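PDB 2QGH: diaminopimelate decarboxylase from Helicobacter pylori, which catalyses the pyridoxal-5'-phosphate-dependent decarboxylation of meso-diaminopimelate to L-lysine, the last step of lysine biosynthesis. Local coordinates for residues V285-L296 with P366-A377. Numbering follows the deposited sequence.
Sequences VAESGELITQVL and PGDKIAIEKVGA
The side chains of Glu290 and Glu373 run side by side and point the same way, their carboxylate planes 23° apart, at one end of an antiparallel ladder, strands 289-296 and 369-372, in the beta domain that accompanies the cofactor-binding barrel in this fold III decarboxylase family. Glu290 OE1 lies 3.0 Å from Glu373 CG, a close approach, and takes a proton from a water that accepts from Lys374 N; OE2 comes to 4.0 Å from Ala371 CB. Arg329 forms a salt bridge with Glu290 and only a long, weak pair with Glu373, which probably eases the crowding of like charge. At the other end, the extended side chain of Gln294 crosses the bent one of Lys369, with NE2, hydrogen-bonded to Thr33, 3.6 Å from Lys369 CE.

Between them, Leu291 with Ile372 and Thr293 with Ile370 are hydrogen-bonded pairs whose branched chains suit one buried face. A chi1 of 176° sets Thr293 OG1 anti to the backbone N, where it hydrogen-bonds Asp310, and turns CG2 to meet Ile370 CG1 at 3.6 Å. On the other face, non-hydrogen-bonded Ile292 and Ala371 pack tightly, small Ala371 CB 3.3 Å from Ile292 CD1.

Toward the active site, side-chain-free Gly289 and Gly376 let the backbones close to 3.8 Å between CA atoms; the side chain of Ala377 is about 6 Å from the bound pyridoxal-5'-phosphate. Ala286 O accepts from both Gly289 N and Gly376 N, the latter in the carbonyl plane at 3.0 Å.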
ATOM      1  N   VAL A 285      10.486   5.897  16.088  1.00 19.18           N
ATOM      2  CA  VAL A 285      10.043   6.967  15.204  1.00 19.60           C
ATOM      3  C   VAL A 285       8.569   7.349  15.167  1.00 20.55           C
ATOM      4  O   VAL A 285       8.236   8.444  14.719  1.00 22.16           O
ATOM      5  CB  VAL A 285      10.462   6.672  13.736  1.00 20.07           C
ATOM      6  CG1 VAL A 285      11.962   6.657  13.613  1.00 17.59           C
ATOM      7  CG2 VAL A 285       9.886   5.334  13.289  1.00 17.67           C
ATOM      8  N   ALA A 286       7.684   6.468  15.612  1.00 21.06           N
ATOM      9  CA  ALA A 286       6.261   6.775  15.565  1.00 22.84           C
ATOM     10  C   ALA A 286       5.909   8.223  15.942  1.00 25.74           C
ATOM     11  O   ALA A 286       5.545   9.029  15.078  1.00 27.14           O
ATOM     12  CB  ALA A 286       5.487   5.807  16.446  1.00 19.09           C
ATOM     13  N   GLU A 287       6.036   8.551  17.224  1.00 27.25           N
ATOM     14  CA  GLU A 287       5.687   9.871  17.731  1.00 27.61           C
ATOM     15  C   GLU A 287       6.314  11.087  17.039  1.00 27.15           C
ATOM     16  O   GLU A 287       5.652  12.118  16.893  1.00 27.34           O
ATOM     17  CB  GLU A 287       5.965   9.934  19.242  1.00 30.04           C
ATOM     18  CG  GLU A 287       5.784  11.327  19.854  1.00 35.59           C
ATOM     19  CD  GLU A 287       6.042  11.375  21.364  1.00 38.41           C
ATOM     20  OE1 GLU A 287       7.068  10.817  21.816  1.00 39.42           O
ATOM     21  OE2 GLU A 287       5.223  11.985  22.095  1.00 37.44           O
ATOM     22  N   SER A 288       7.567  10.976  16.605  1.00 25.20           N
ATOM     23  CA  SER A 288       8.255  12.105  15.969  1.00 23.70           C
ATOM     24  C   SER A 288       7.677  12.554  14.633  1.00 23.50           C
ATOM     25  O   SER A 288       7.958  13.659  14.169  1.00 22.93           O
ATOM     26  CB  SER A 288       9.739  11.779  15.759  1.00 24.54           C
ATOM     27  OG  SER A 288       9.947  11.039  14.564  1.00 22.00           O
ATOM     28  N   GLY A 289       6.885  11.695  14.008  1.00 24.99           N
ATOM     29  CA  GLY A 289       6.325  12.037  12.715  1.00 24.20           C
ATOM     30  C   GLY A 289       4.844  12.337  12.700  1.00 23.49           C
ATOM     31  O   GLY A 289       4.047  11.673  13.362  1.00 22.15           O
ATOM     32  N   GLU A 290       4.480  13.361  11.938  1.00 22.24           N
ATOM     33  CA  GLU A 290       3.090  13.746  11.811  1.00 20.84           C
ATOM     34  C   GLU A 290       2.724  14.082  10.375  1.00 18.67           C
ATOM     35  O   GLU A 290       3.536  14.617   9.619  1.00 17.60           O
ATOM     36  CB  GLU A 290       2.787  14.916  12.743  1.00 21.44           C
ATOM     37  CG  GLU A 290       2.748  14.459  14.187  1.00 25.55           C
ATOM     38  CD  GLU A 290       2.281  15.524  15.148  1.00 26.69           C
ATOM     39  OE1 GLU A 290       1.871  15.158  16.273  1.00 24.13           O
ATOM     40  OE2 GLU A 290       2.332  16.720  14.782  1.00 27.54           O
ATOM     41  N   LEU A 291       1.501  13.728  10.003  1.00 17.19           N
ATOM     42  CA  LEU A 291       0.998  13.975   8.663  1.00 17.60           C
ATOM     43  C   LEU A 291       0.129  15.238   8.640  1.00 17.45           C
ATOM     44  O   LEU A 291      -1.031  15.229   9.065  1.00 15.28           O
ATOM     45  CB  LEU A 291       0.198  12.759   8.180  1.00 15.44           C
ATOM     46  CG  LEU A 291      -0.401  12.768   6.773  1.00 14.72           C
ATOM     47  CD1 LEU A 291       0.592  13.327   5.760  1.00 14.93           C
ATOM     48  CD2 LEU A 291      -0.805  11.349   6.415  1.00 14.84           C
ATOM     49  N   ILE A 292       0.720  16.324   8.151  1.00 17.01           N
ATOM     50  CA  ILE A 292       0.039  17.604   8.055  1.00 17.71           C
ATOM     51  C   ILE A 292      -0.687  17.640   6.719  1.00 18.63           C
ATOM     52  O   ILE A 292      -0.072  17.518   5.655  1.00 18.58           O
ATOM     53  CB  ILE A 292       1.045  18.786   8.113  1.00 20.74           C
ATOM     54  CG1 ILE A 292       2.035  18.587   9.270  1.00 19.47           C
ATOM     55  CG2 ILE A 292       0.289  20.102   8.263  1.00 18.12           C
ATOM     56  CD1 ILE A 292       1.389  18.381  10.617  1.00 19.76           C
ATOM     57  N   THR A 293      -1.997  17.821   6.787  1.00 18.97           N
ATOM     58  CA  THR A 293      -2.840  17.845   5.612  1.00 19.83           C
ATOM     59  C   THR A 293      -3.856  18.980   5.735  1.00 23.81           C
ATOM     60  O   THR A 293      -4.314  19.309   6.836  1.00 24.20           O
ATOM     61  CB  THR A 293      -3.572  16.510   5.478  1.00 18.68           C
ATOM     62  OG1 THR A 293      -4.481  16.560   4.379  1.00 17.79           O
ATOM     63  CG2 THR A 293      -4.326  16.203   6.750  1.00 16.37           C
ATOM     64  N   GLN A 294      -4.208  19.565   4.595  1.00 24.27           N
ATOM     65  CA  GLN A 294      -5.150  20.680   4.550  1.00 26.65           C
ATOM     66  C   GLN A 294      -6.575  20.235   4.249  1.00 25.53           C
ATOM     67  O   GLN A 294      -6.790  19.234   3.573  1.00 24.23           O
ATOM     68  CB  GLN A 294      -4.684  21.686   3.491  1.00 28.72           C
ATOM     69  CG  GLN A 294      -5.690  22.762   3.156  1.00 31.81           C
ATOM     70  CD  GLN A 294      -5.167  23.745   2.127  1.00 33.19           C
ATOM     71  OE1 GLN A 294      -5.904  24.600   1.647  1.00 36.93           O
ATOM     72  NE2 GLN A 294      -3.888  23.632   1.789  1.00 32.98           N
ATOM     73  N   VAL A 295      -7.547  20.987   4.754  1.00 25.98           N
ATOM     74  CA  VAL A 295      -8.954  20.668   4.521  1.00 24.74           C
ATOM     75  C   VAL A 295      -9.384  21.221   3.165  1.00 23.88           C
ATOM     76  O   VAL A 295      -9.147  22.384   2.869  1.00 22.98           O
ATOM     77  CB  VAL A 295      -9.860  21.296   5.595  1.00 24.91           C
ATOM     78  CG1 VAL A 295     -11.325  20.967   5.303  1.00 23.43           C
ATOM     79  CG2 VAL A 295      -9.459  20.796   6.966  1.00 23.89           C
ATOM     80  N   LEU A 296     -10.018  20.393   2.343  1.00 23.94           N
ATOM     81  CA  LEU A 296     -10.469  20.853   1.033  1.00 23.64           C
ATOM     82  C   LEU A 296     -11.950  21.209   1.048  1.00 23.49           C
ATOM     83  O   LEU A 296     -12.334  22.296   0.617  1.00 24.14           O
ATOM     84  CB  LEU A 296     -10.197  19.789  -0.029  1.00 22.86           C
ATOM     85  CG  LEU A 296      -8.723  19.398  -0.184  1.00 24.15           C
ATOM     86  CD1 LEU A 296      -8.602  18.279  -1.205  1.00 21.57           C
ATOM     87  CD2 LEU A 296      -7.895  20.622  -0.602  1.00 22.85           C
ATOM     88  N   PRO A 366     -12.310  25.266   4.218  1.00 31.86           N
ATOM     89  CA  PRO A 366     -11.261  25.049   3.220  1.00 30.43           C
ATOM     90  C   PRO A 366     -10.006  25.826   3.577  1.00 28.69           C
ATOM     91  O   PRO A 366     -10.045  27.044   3.747  1.00 29.90           O
ATOM     92  CB  PRO A 366     -11.909  25.551   1.936  1.00 31.64           C
ATOM     93  CG  PRO A 366     -13.351  25.196   2.143  1.00 31.92           C
ATOM     94  CD  PRO A 366     -13.581  25.640   3.570  1.00 32.08           C
ATOM     95  N   GLY A 367      -8.896  25.115   3.706  1.00 27.38           N
ATOM     96  CA  GLY A 367      -7.652  25.766   4.051  1.00 28.89           C
ATOM     97  C   GLY A 367      -7.174  25.455   5.456  1.00 29.18           C
ATOM     98  O   GLY A 367      -5.984  25.577   5.737  1.00 30.11           O
ATOM     99  N   ASP A 368      -8.080  25.061   6.347  1.00 29.98           N
ATOM    100  CA  ASP A 368      -7.668  24.749   7.712  1.00 32.08           C
ATOM    101  C   ASP A 368      -6.709  23.563   7.703  1.00 32.91           C
ATOM    102  O   ASP A 368      -6.853  22.637   6.901  1.00 34.59           O
ATOM    103  CB  ASP A 368      -8.874  24.433   8.608  1.00 31.99           C
ATOM    104  CG  ASP A 368      -9.657  25.674   9.002  1.00 31.90           C
ATOM    105  OD1 ASP A 368      -9.036  26.737   9.208  1.00 29.60           O
ATOM    106  OD2 ASP A 368     -10.899  25.580   9.122  1.00 34.28           O
ATOM    107  N   LYS A 369      -5.732  23.598   8.600  1.00 32.27           N
ATOM    108  CA  LYS A 369      -4.741  22.540   8.685  1.00 31.36           C
ATOM    109  C   LYS A 369      -4.920  21.636   9.904  1.00 30.48           C
ATOM    110  O   LYS A 369      -5.272  22.096  10.991  1.00 29.92           O
ATOM    111  CB  LYS A 369      -3.346  23.159   8.709  1.00 32.81           C
ATOM    112  CG  LYS A 369      -3.112  24.174   7.600  1.00 34.54           C
ATOM    113  CD  LYS A 369      -3.199  23.534   6.220  1.00 32.86           C
ATOM    114  CE  LYS A 369      -3.075  24.580   5.129  1.00 33.74           C
ATOM    115  NZ  LYS A 369      -1.772  25.297   5.170  1.00 35.27           N
ATOM    116  N   ILE A 370      -4.689  20.342   9.707  1.00 27.68           N
ATOM    117  CA  ILE A 370      -4.782  19.374  10.788  1.00 26.33           C
ATOM    118  C   ILE A 370      -3.581  18.439  10.686  1.00 25.59           C
ATOM    119  O   ILE A 370      -2.953  18.328   9.635  1.00 24.75           O
ATOM    120  CB  ILE A 370      -6.081  18.528  10.710  1.00 27.26           C
ATOM    121  CG1 ILE A 370      -5.919  17.401   9.690  1.00 26.38           C
ATOM    122  CG2 ILE A 370      -7.256  19.414  10.333  1.00 24.24           C
ATOM    123  CD1 ILE A 370      -7.084  16.457   9.653  1.00 27.77           C
ATOM    124  N   ALA A 371      -3.257  17.776  11.785  1.00 25.45           N
ATOM    125  CA  ALA A 371      -2.141  16.845  11.794  1.00 23.97           C
ATOM    126  C   ALA A 371      -2.606  15.495  12.310  1.00 22.98           C
ATOM    127  O   ALA A 371      -3.296  15.419  13.320  1.00 23.58           O
ATOM    128  CB  ALA A 371      -1.015  17.378  12.664  1.00 23.08           C
ATOM    129  N   ILE A 372      -2.254  14.437  11.587  1.00 23.97           N
ATOM    130  CA  ILE A 372      -2.589  13.078  11.990  1.00 24.73           C
ATOM    131  C   ILE A 372      -1.357  12.672  12.769  1.00 24.03           C
ATOM    132  O   ILE A 372      -0.252  12.689  12.231  1.00 24.66           O
ATOM    133  CB  ILE A 372      -2.768  12.152  10.779  1.00 25.60           C
ATOM    134  CG1 ILE A 372      -3.936  12.654   9.919  1.00 26.89           C
ATOM    135  CG2 ILE A 372      -3.022  10.731  11.244  1.00 22.09           C
ATOM    136  CD1 ILE A 372      -4.193  11.816   8.672  1.00 24.67           C
ATOM    137  N   GLU A 373      -1.553  12.309  14.031  1.00 24.25           N
ATOM    138  CA  GLU A 373      -0.451  11.969  14.933  1.00 23.21           C
ATOM    139  C   GLU A 373       0.193  10.578  14.897  1.00 22.03           C
ATOM    140  O   GLU A 373      -0.396   9.604  14.430  1.00 20.00           O
ATOM    141  CB  GLU A 373      -0.887  12.290  16.372  1.00 23.87           C
ATOM    142  CG  GLU A 373      -0.797  13.779  16.728  1.00 23.75           C
ATOM    143  CD  GLU A 373      -1.495  14.137  18.039  1.00 23.85           C
ATOM    144  OE1 GLU A 373      -1.410  13.352  19.008  1.00 24.88           O
ATOM    145  OE2 GLU A 373      -2.116  15.219  18.103  1.00 21.49           O
ATOM    146  N   LYS A 374       1.422  10.519  15.406  1.00 21.89           N
ATOM    147  CA  LYS A 374       2.204   9.284  15.500  1.00 22.34           C
ATOM    148  C   LYS A 374       2.244   8.460  14.220  1.00 21.27           C
ATOM    149  O   LYS A 374       2.048   7.240  14.250  1.00 20.48           O
ATOM    150  CB  LYS A 374       1.666   8.410  16.642  1.00 24.93           C
ATOM    151  CG  LYS A 374       1.549   9.123  17.972  1.00 23.31           C
ATOM    152  CD  LYS A 374       1.108   8.172  19.065  1.00 26.28           C
ATOM    153  CE  LYS A 374       0.797   8.926  20.355  1.00 25.10           C
ATOM    154  NZ  LYS A 374       1.964   9.720  20.800  1.00 26.87           N
ATOM    155  N   VAL A 375       2.518   9.132  13.105  1.00 20.15           N
ATOM    156  CA  VAL A 375       2.590   8.494  11.796  1.00 17.67           C
ATOM    157  C   VAL A 375       4.032   8.368  11.308  1.00 17.32           C
ATOM    158  O   VAL A 375       4.272   8.190  10.110  1.00 15.53           O
ATOM    159  CB  VAL A 375       1.801   9.296  10.743  1.00 17.43           C
ATOM    160  CG1 VAL A 375       0.355   9.401  11.149  1.00 14.09           C
ATOM    161  CG2 VAL A 375       2.413  10.678  10.584  1.00 16.71           C
ATOM    162  N   GLY A 376       4.983   8.461  12.237  1.00 16.60           N
ATOM    163  CA  GLY A 376       6.389   8.359  11.881  1.00 13.63           C
ATOM    164  C   GLY A 376       6.851   6.941  11.590  1.00 13.62           C
ATOM    165  O   GLY A 376       7.909   6.723  10.999  1.00 11.17           O
ATOM    166  N   ALA A 377       6.053   5.960  11.992  1.00 14.19           N
ATOM    167  CA  ALA A 377       6.414   4.570  11.759  1.00 13.95           C
ATOM    168  C   ALA A 377       5.404   3.924  10.840  1.00 15.13           C
ATOM    169  O   ALA A 377       4.199   4.072  11.031  1.00 16.18           O
ATOM    170  CB  ALA A 377       6.466   3.818  13.071  1.00 15.00           C
TER
HETATM  171  O   HOH W   1       3.200  12.608  16.895  1.00 26.58           O